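Local coordinates for rhamnose ABC transporter, rhamnose-binding protein (Actinomyces odontolyticus ATCC 17982, PDB 5BQ3) that probably binds a carbohydrate, likely rhamnose, as the solute-binding component of an ABC transporter, at residues 29-34 / 79-84; 197-202 / 230-235; 238-243 / 258-263. All blocks are in the same frame, centred on the assembly; numbering follows the deposited sequence.

Contact 1: residues 29-34 / 79-84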
loop_
_atom_site.group_PDB
_atom_site.type_symbol
_atom_site.label_atom_id
_atom_site.label_comp_id
_atom_site.label_asym_id
_atom_site.label_seq_id
_atom_site.Cartn_x
_atom_site.Cartn_y
_atom_site.Cartn_z
ATOM N N SER A 29 18.980 -19.134 0.788
ATOM C CA SER A 29 18.932 -17.980 -0.114
ATOM C C SER A 29 17.529 -17.357 -0.210
ATOM O O SER A 29 16.525 -18.073 -0.172
ATOM C CB SER A 29 19.403 -18.378 -1.510
ATOM O OG SER A 29 18.643 -19.451 -2.039
ATOM N N ILE A 30 17.473 -16.019 -0.357
ATOM C CA ILE A 30 16.235 -15.243 -0.486
ATOM C C ILE A 30 16.291 -14.393 -1.770
ATOM O O ILE A 30 17.338 -13.824 -2.090
ATOM C CB ILE A 30 15.937 -14.388 0.792
ATOM C CG1 ILE A 30 14.498 -13.802 0.769
ATOM C CG2 ILE A 30 17.009 -13.304 1.056
ATOM C CD1 ILE A 30 13.958 -13.319 2.112
ATOM N N THR A 31 15.170 -14.333 -2.507
ATOM C CA THR A 31 15.066 -13.551 -3.741
ATOM C C THR A 31 13.771 -12.735 -3.728
ATOM O O THR A 31 12.696 -13.265 -3.435
ATOM C CB THR A 31 15.193 -14.444 -4.986
ATOM O OG1 THR A 31 16.462 -15.098 -4.954
ATOM C CG2 THR A 31 15.087 -13.657 -6.282
ATOM N N PHE A 32 13.900 -11.437 -4.046
ATOM C CA PHE A 32 12.805 -10.469 -4.109
ATOM C C PHE A 32 12.499 -10.153 -5.573
ATOM O O PHE A 32 13.393 -9.733 -6.309
ATOM C CB PHE A 32 13.162 -9.186 -3.326
ATOM C CG PHE A 32 13.546 -9.401 -1.881
ATOM C CD1 PHE A 32 14.864 -9.669 -1.528
ATOM C CD2 PHE A 32 12.595 -9.325 -0.872
ATOM C CE1 PHE A 32 15.216 -9.891 -0.192
ATOM C CE2 PHE A 32 12.947 -9.537 0.459
ATOM C CZ PHE A 32 14.254 -9.821 0.792
ATOM N N ILE A 33 11.250 -10.406 -6.007
ATOM C CA ILE A 33 10.817 -10.140 -7.377
ATOM C C ILE A 33 9.744 -9.033 -7.356
ATOM O O ILE A 33 8.589 -9.303 -7.017
ATOM C CB ILE A 33 10.347 -11.415 -8.150
ATOM C CG1 ILE A 33 11.413 -12.539 -8.107
ATOM C CG2 ILE A 33 9.977 -11.063 -9.608
ATOM C CD1 ILE A 33 10.888 -13.940 -8.379
ATOM N N PRO A 34 10.105 -7.779 -7.725
ATOM C CA PRO A 34 9.085 -6.717 -7.770
ATOM C C PRO A 34 8.246 -6.815 -9.048
ATOM O O PRO A 34 8.546 -7.638 -9.919
ATOM C CB PRO A 34 9.921 -5.435 -7.733
ATOM C CG PRO A 34 11.202 -5.804 -8.398
ATOM C CD PRO A 34 11.427 -7.279 -8.170
ATOM N N ASN A 79 10.511 -19.241 -12.450
ATOM C CA ASN A 79 11.036 -20.523 -12.934
ATOM C C ASN A 79 12.567 -20.579 -12.872
ATOM O O ASN A 79 13.116 -21.644 -12.585
ATOM C CB ASN A 79 10.563 -20.793 -14.368
ATOM C CG ASN A 79 9.067 -20.954 -14.535
ATOM O OD1 ASN A 79 8.336 -21.350 -13.616
ATOM N ND2 ASN A 79 8.585 -20.683 -15.736
ATOM N N SER A 80 13.246 -19.439 -13.136
ATOM C CA SER A 80 14.706 -19.305 -13.104
ATOM C C SER A 80 15.254 -19.505 -11.690
ATOM O O SER A 80 16.278 -20.169 -11.522
ATOM C CB SER A 80 15.129 -17.936 -13.625
ATOM O OG SER A 80 14.852 -17.800 -15.009
ATOM N N GLU A 81 14.562 -18.941 -10.682
ATOM C CA GLU A 81 14.945 -19.029 -9.273
ATOM C C GLU A 81 14.724 -20.435 -8.714
ATOM O O GLU A 81 15.465 -20.846 -7.822
ATOM C CB GLU A 81 14.192 -17.990 -8.426
ATOM C CG GLU A 81 14.561 -16.541 -8.719
ATOM C CD GLU A 81 16.035 -16.182 -8.669
ATOM O OE1 GLU A 81 16.664 -16.364 -7.600
ATOM O OE2 GLU A 81 16.556 -15.695 -9.698
ATOM N N VAL A 82 13.721 -21.171 -9.239
ATOM C CA VAL A 82 13.417 -22.553 -8.839
ATOM C C VAL A 82 14.576 -23.450 -9.312
ATOM O O VAL A 82 15.044 -24.296 -8.549
ATOM C CB VAL A 82 12.032 -23.024 -9.375
ATOM C CG1 VAL A 82 11.772 -24.495 -9.061
ATOM C CG2 VAL A 82 10.908 -22.161 -8.816
ATOM N N GLN A 83 15.068 -23.210 -10.548
ATOM C CA GLN A 83 16.195 -23.907 -11.176
ATOM C C GLN A 83 17.494 -23.672 -10.397
ATOM O O GLN A 83 18.326 -24.576 -10.312
ATOM C CB GLN A 83 16.360 -23.439 -12.628
ATOM C CG GLN A 83 15.466 -24.170 -13.616
ATOM C CD GLN A 83 16.196 -25.324 -14.249
ATOM O OE1 GLN A 83 16.884 -25.172 -15.265
ATOM N NE2 GLN A 83 16.075 -26.501 -13.654
ATOM N N ALA A 84 17.651 -22.461 -9.819
ATOM C CA ALA A 84 18.802 -22.054 -9.007
ATOM C C ALA A 84 18.716 -22.622 -7.577
ATOM O O ALA A 84 19.698 -22.584 -6.835
ATOM C CB ALA A 84 18.891 -20.535 -8.962
#

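Contact 2: residues 197-202 / 230-235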
loop_
_atom_site.group_PDB
_atom_site.type_symbol
_atom_site.label_atom_id
_atom_site.label_comp_id
_atom_site.label_asym_id
_atom_site.label_seq_id
_atom_site.Cartn_x
_atom_site.Cartn_y
_atom_site.Cartn_z
ATOM N N ASP A 197 -7.407 7.977 -12.528
ATOM C CA ASP A 197 -5.956 7.896 -12.257
ATOM C C ASP A 197 -5.136 8.671 -13.319
ATOM O O ASP A 197 -3.996 8.306 -13.630
ATOM C CB ASP A 197 -5.468 6.434 -12.141
ATOM C CG ASP A 197 -5.496 5.844 -10.743
ATOM O OD1 ASP A 197 -5.129 6.563 -9.782
ATOM O OD2 ASP A 197 -5.828 4.646 -10.613
ATOM N N ASP A 198 -5.729 9.757 -13.851
ATOM C CA ASP A 198 -5.136 10.636 -14.851
ATOM C C ASP A 198 -5.094 12.054 -14.294
ATOM O O ASP A 198 -6.113 12.552 -13.817
ATOM C CB ASP A 198 -5.936 10.569 -16.163
ATOM C CG ASP A 198 -5.340 11.379 -17.296
ATOM O OD1 ASP A 198 -4.324 10.931 -17.875
ATOM O OD2 ASP A 198 -5.897 12.455 -17.612
ATOM N N ASP A 199 -3.910 12.692 -14.340
ATOM C CA ASP A 199 -3.665 14.037 -13.819
ATOM C C ASP A 199 -4.543 15.110 -14.489
ATOM O O ASP A 199 -5.076 15.967 -13.785
ATOM C CB ASP A 199 -2.181 14.406 -13.968
ATOM C CG ASP A 199 -1.820 15.739 -13.350
ATOM O OD1 ASP A 199 -1.637 15.793 -12.113
ATOM O OD2 ASP A 199 -1.733 16.732 -14.100
ATOM N N THR A 200 -4.682 15.068 -15.831
ATOM C CA THR A 200 -5.469 16.050 -16.585
ATOM C C THR A 200 -6.965 15.911 -16.261
ATOM O O THR A 200 -7.633 16.927 -16.063
ATOM C CB THR A 200 -5.195 15.936 -18.097
ATOM O OG1 THR A 200 -3.801 15.705 -18.313
ATOM C CG2 THR A 200 -5.623 17.176 -18.863
ATOM N N LYS A 201 -7.477 14.664 -16.185
ATOM C CA LYS A 201 -8.879 14.372 -15.873
ATOM C C LYS A 201 -9.198 14.726 -14.404
ATOM O O LYS A 201 -10.227 15.354 -14.158
ATOM C CB LYS A 201 -9.211 12.894 -16.186
ATOM C CG LYS A 201 -10.652 12.449 -15.887
ATOM C CD LYS A 201 -11.677 12.921 -16.915
ATOM C CE LYS A 201 -13.058 12.416 -16.580
ATOM N NZ LYS A 201 -14.104 13.071 -17.410
ATOM N N SER A 202 -8.312 14.355 -13.449
ATOM C CA SER A 202 -8.470 14.641 -12.012
ATOM C C SER A 202 -8.477 16.150 -11.728
ATOM O O SER A 202 -9.187 16.591 -10.820
ATOM C CB SER A 202 -7.368 13.974 -11.195
ATOM O OG SER A 202 -7.366 12.566 -11.348
ATOM N N THR A 230 -5.597 17.737 -7.623
ATOM C CA THR A 230 -6.531 18.547 -6.832
ATOM C C THR A 230 -5.746 19.605 -6.042
ATOM O O THR A 230 -6.209 20.741 -5.929
ATOM C CB THR A 230 -7.401 17.660 -5.923
ATOM O OG1 THR A 230 -7.955 16.602 -6.700
ATOM C CG2 THR A 230 -8.548 18.428 -5.274
ATOM N N ALA A 231 -4.554 19.238 -5.524
ATOM C CA ALA A 231 -3.673 20.141 -4.784
ATOM C C ALA A 231 -3.149 21.244 -5.696
ATOM O O ALA A 231 -3.064 22.394 -5.265
ATOM C CB ALA A 231 -2.517 19.369 -4.178
ATOM N N ARG A 232 -2.842 20.901 -6.968
ATOM C CA ARG A 232 -2.360 21.844 -7.974
ATOM C C ARG A 232 -3.456 22.850 -8.331
ATOM O O ARG A 232 -3.146 24.018 -8.573
ATOM C CB ARG A 232 -1.870 21.101 -9.225
ATOM C CG ARG A 232 -0.921 21.933 -10.087
ATOM C CD ARG A 232 -0.260 21.132 -11.193
ATOM N NE ARG A 232 -1.193 20.797 -12.268
ATOM C CZ ARG A 232 -1.674 19.579 -12.488
ATOM N NH1 ARG A 232 -1.312 18.563 -11.712
ATOM N NH2 ARG A 232 -2.516 19.364 -13.489
ATOM N N TYR A 233 -4.731 22.406 -8.334
ATOM C CA TYR A 233 -5.875 23.271 -8.621
ATOM C C TYR A 233 -6.148 24.222 -7.454
ATOM O O TYR A 233 -6.298 25.422 -7.686
ATOM C CB TYR A 233 -7.140 22.454 -8.963
ATOM C CG TYR A 233 -8.403 23.291 -8.995
ATOM C CD1 TYR A 233 -8.651 24.174 -10.043
ATOM C CD2 TYR A 233 -9.328 23.235 -7.957
ATOM C CE1 TYR A 233 -9.789 24.979 -10.056
ATOM C CE2 TYR A 233 -10.469 24.035 -7.958
ATOM C CZ TYR A 233 -10.700 24.902 -9.014
ATOM O OH TYR A 233 -11.832 25.684 -9.030
ATOM N N LEU A 234 -6.241 23.686 -6.217
ATOM C CA LEU A 234 -6.542 24.453 -5.005
ATOM C C LEU A 234 -5.491 25.526 -4.703
ATOM O O LEU A 234 -5.872 26.637 -4.335
ATOM C CB LEU A 234 -6.718 23.531 -3.790
ATOM C CG LEU A 234 -7.999 22.693 -3.760
ATOM C CD1 LEU A 234 -7.820 21.468 -2.904
ATOM C CD2 LEU A 234 -9.187 23.504 -3.275
ATOM N N SER A 235 -4.190 25.215 -4.895
ATOM C CA SER A 235 -3.078 26.145 -4.652
ATOM C C SER A 235 -3.084 27.343 -5.616
ATOM O O SER A 235 -2.624 28.424 -5.241
ATOM C CB SER A 235 -1.741 25.421 -4.754
ATOM O OG SER A 235 -1.566 24.837 -6.033
#

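Contact 3: residues 238-243 / 258-263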
loop_
_atom_site.group_PDB
_atom_site.type_symbol
_atom_site.label_atom_id
_atom_site.label_comp_id
_atom_site.label_asym_id
_atom_site.label_seq_id
_atom_site.Cartn_x
_atom_site.Cartn_y
_atom_site.Cartn_z
ATOM N N ASP A 238 -8.694 30.500 -5.559
ATOM C CA ASP A 238 -9.090 31.309 -4.402
ATOM C C ASP A 238 -9.473 30.436 -3.191
ATOM O O ASP A 238 -9.619 30.959 -2.082
ATOM C CB ASP A 238 -10.276 32.226 -4.778
ATOM C CG ASP A 238 -10.022 33.245 -5.881
ATOM O OD1 ASP A 238 -9.065 33.052 -6.667
ATOM O OD2 ASP A 238 -10.805 34.209 -5.987
ATOM N N TYR A 239 -9.628 29.110 -3.405
ATOM C CA TYR A 239 -10.017 28.136 -2.382
ATOM C C TYR A 239 -8.818 27.594 -1.576
ATOM O O TYR A 239 -9.013 26.706 -0.742
ATOM C CB TYR A 239 -10.791 26.970 -3.026
ATOM C CG TYR A 239 -12.084 27.379 -3.696
ATOM C CD1 TYR A 239 -13.231 27.637 -2.947
ATOM C CD2 TYR A 239 -12.174 27.479 -5.081
ATOM C CE1 TYR A 239 -14.428 28.007 -3.560
ATOM C CE2 TYR A 239 -13.367 27.844 -5.706
ATOM C CZ TYR A 239 -14.491 28.110 -4.940
ATOM O OH TYR A 239 -15.668 28.471 -5.547
ATOM N N LYS A 240 -7.594 28.139 -1.798
ATOM C CA LYS A 240 -6.373 27.730 -1.091
ATOM C C LYS A 240 -6.513 28.007 0.411
ATOM O O LYS A 240 -6.758 29.147 0.811
ATOM C CB LYS A 240 -5.133 28.446 -1.663
ATOM C CG LYS A 240 -3.807 27.814 -1.237
ATOM C CD LYS A 240 -2.613 28.665 -1.635
ATOM C CE LYS A 240 -1.321 28.092 -1.107
ATOM N NZ LYS A 240 -0.159 28.952 -1.449
ATOM N N GLY A 241 -6.408 26.948 1.210
ATOM C CA GLY A 241 -6.539 27.017 2.661
ATOM C C GLY A 241 -7.971 26.961 3.157
ATOM O O GLY A 241 -8.215 26.496 4.274
ATOM N N LYS A 242 -8.927 27.435 2.328
ATOM C CA LYS A 242 -10.363 27.463 2.625
ATOM C C LYS A 242 -10.974 26.057 2.483
ATOM O O LYS A 242 -11.672 25.603 3.392
ATOM C CB LYS A 242 -11.087 28.476 1.720
ATOM C CG LYS A 242 -10.728 29.929 2.016
ATOM C CD LYS A 242 -11.384 30.883 1.033
ATOM C CE LYS A 242 -11.046 32.320 1.339
ATOM N NZ LYS A 242 -11.687 33.252 0.377
ATOM N N VAL A 243 -10.698 25.373 1.351
ATOM C CA VAL A 243 -11.166 24.010 1.090
ATOM C C VAL A 243 -10.008 23.063 1.425
ATOM O O VAL A 243 -8.934 23.160 0.822
ATOM C CB VAL A 243 -11.707 23.818 -0.360
ATOM C CG1 VAL A 243 -12.073 22.360 -0.636
ATOM C CG2 VAL A 243 -12.904 24.724 -0.632
ATOM N N VAL A 258 2.174 20.718 1.128
ATOM C CA VAL A 258 2.108 20.582 2.582
ATOM C C VAL A 258 2.747 21.832 3.228
ATOM O O VAL A 258 2.219 22.341 4.221
ATOM C CB VAL A 258 2.748 19.249 3.062
ATOM C CG1 VAL A 258 2.786 19.167 4.576
ATOM C CG2 VAL A 258 1.999 18.044 2.504
ATOM N N LYS A 259 3.837 22.350 2.627
ATOM C CA LYS A 259 4.552 23.538 3.106
ATOM C C LYS A 259 3.797 24.835 2.787
ATOM O O LYS A 259 3.829 25.756 3.606
ATOM C CB LYS A 259 5.977 23.597 2.529
ATOM C CG LYS A 259 6.886 22.430 2.938
ATOM C CD LYS A 259 7.316 22.462 4.390
ATOM C CE LYS A 259 8.067 21.207 4.753
ATOM N NZ LYS A 259 8.404 21.160 6.197
ATOM N N ASP A 260 3.127 24.905 1.608
ATOM C CA ASP A 260 2.307 26.042 1.150
ATOM C C ASP A 260 1.142 26.305 2.081
ATOM O O ASP A 260 0.777 27.458 2.315
ATOM C CB ASP A 260 1.699 25.763 -0.249
ATOM C CG ASP A 260 2.624 25.755 -1.447
ATOM O OD1 ASP A 260 3.860 25.730 -1.247
ATOM O OD2 ASP A 260 2.111 25.705 -2.591
ATOM N N GLY A 261 0.533 25.216 2.539
ATOM C CA GLY A 261 -0.679 25.220 3.344
ATOM C C GLY A 261 -1.896 24.688 2.603
ATOM O O GLY A 261 -2.995 24.690 3.164
ATOM N N THR A 262 -1.715 24.223 1.339
ATOM C CA THR A 262 -2.781 23.654 0.496
ATOM C C THR A 262 -3.269 22.334 1.120
ATOM O O THR A 262 -4.475 22.088 1.183
ATOM C CB THR A 262 -2.282 23.469 -0.956
ATOM O OG1 THR A 262 -1.708 24.692 -1.419
ATOM C CG2 THR A 262 -3.390 23.027 -1.912
ATOM N N VAL A 263 -2.321 21.506 1.592
ATOM C CA VAL A 263 -2.563 20.218 2.243
ATOM C C VAL A 263 -2.009 20.298 3.676
ATOM O O VAL A 263 -0.882 20.754 3.868
ATOM C CB VAL A 263 -1.943 19.041 1.431
ATOM C CG1 VAL A 263 -2.206 17.695 2.105
ATOM C CG2 VAL A 263 -2.457 19.028 -0.006
HETATM O O HOH W 1 -6.425 24.094 0.313
#

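Contact 1: residues 29-34 / 79-84
Thr31 and Glu81 join the first strand of the parallel six-stranded sheet to a helix packed on one of its faces, in a fold consistent with the periplasmic binding protein family. Strand 29-33 lies inside this sheet, between strands 60-63 and 88-91. Helix 75-83 belongs to the crossover connection that runs from strand 60-63 to strand 88-91, and so passes strand 29-33. The backbones of the two segments come closest at Thr31 and Glu81, whose CA atoms are 7.8 Å apart. The side chains approach from opposite directions. Thr31 OG1 donates a hydrogen bond to Glu81 OE1 at 2.9 Å. The hydroxyl reaches that oxygen from above the carboxylate plane, 43° out of it. Glu81 OE1 has a second hydrogen bond as well, so two bonds hold this oxygen. The threonine methyl packs against the same group: Thr31 CG2 lies 3.6 Å from Glu81 CD and 3.8 Å from Glu81 CG. With Thr31 OG1 beside its own backbone N (chi1 -60°), the hydroxyl and the methyl both meet the glutamate. In Glu81 the bend at chi2 (-53°) turns the carboxylate so that OE1 faces the threonine hydroxyl. Thr31 is buried, while Glu81 is partly exposed. Around the bond, the backbone of Thr31 pairs with Val88 and Val90 of the adjacent strand. Thr31 also touches Asn62 and Val64, and Glu81 touches Val64 and Leu89. Ile30 and Phe32 alternate with Thr31 along the strand and pack on Ala53 and Leu46 of helix 40-56, so the strand lies between the two helices.

Contact 2: residues 197-202 / 230-235
Thr230 comes nearest to Ser202 in the backbone, with their CA atoms 6.8 Å apart. The approach is loose, since Thr230 OG1 stays 4.3 Å from Ser202 O and bonds instead to Gly226 O in its own helix. One residue on, Ala231 presents its carbonyl to the next turn. Ala231 O accepts from Ser235 N and also from Ser235 OG, the latter at 3.0 Å. Arg232 then reaches across to helix 199-212. Its CG leaves anti to the backbone N (chi1 -160°), and the chain bends at chi3 to bring the guanidinium against Asp199. The main bond of this salt bridge runs from Arg232 NH1 to Asp199 OD1, 2.8 Å long, with an N-H...O angle of 157°. It lies in the guanidinium plane and uses the syn lone pair of OD1. Asp199 OD2 takes weak bonds from Arg232 NH2 at 2.8 Å and from NH1. The two flat groups are nearly coplanar, with their planes 30° apart. The helices that meet here flank the four-stranded parallel sheet. Helix 199-212 links strands 187-194 and 218-221, and helix 224-236 forms the beta-alpha-beta crossover from 218-221 to 244-247. Asp199 is the first residue of its helix, right after the N-cap Asp198, whose OD2 accepts from Lys201 N at 3.1 Å. Tyr233 turns to Gln207 and Leu210, further along the same helix. Leu234 packs on Leu245 of the sheet, and Ser235 touches Thr262.

Contact 3: residues 238-243 / 258-263
Lys240 lays its extended side chain across Thr262, the two crossing at about a right angle. The closest touch is Lys240 CE to Thr262 OG1, at 3.4 Å. CG of Lys240 stands anti to the backbone N (chi1 -165°), which sends the chain along toward the end of the helix. There the ammonium comes near Asp260: Lys240 NZ is 3.9 Å from Asp260 CB and 4.1 Å from Asp260 OD2. The charges are opposite, but the separation is too great for a salt bridge. Asp260 is the last residue of helix 251-260, and Gly261 follows with a positive phi (110°) that takes the chain out of the helix. The facing loop, 238-243, leads from helix 224-236 into strand 244-247, at the edge of the four-stranded parallel sheet. Gly241 CA lies 4.3 Å from Gly261 O. A water bridges the two turns. It accepts from Gly241 N at 3.0 Å, and donates to Val243 O at 2.7 Å and to Thr262 O at 2.9 Å. On the helix side, Thr262 and Val243 both touch Leu234 of helix 224-236.

Contact 1 stands apart. Its centre is about 40 Å from that of contact 2 and about 47 Å from that of contact 3, on the other side of the chain's centre. It belongs to the six-stranded sheet, whereas contacts 2 and 3 belong to the four-stranded one. Contacts 2 and 3 touch: segment 230-235 packs against Lys240 and against Thr262, so helix 224-236 has a part in both. Contacts 1 and 2 are partly buried, and contact 3 lies at the surface. Their chemistry differs too. A neutral hydroxyl meets a carboxylate in contact 1, a full salt bridge forms in contact 2, and contact 3 relies on a water and a loose charge pair.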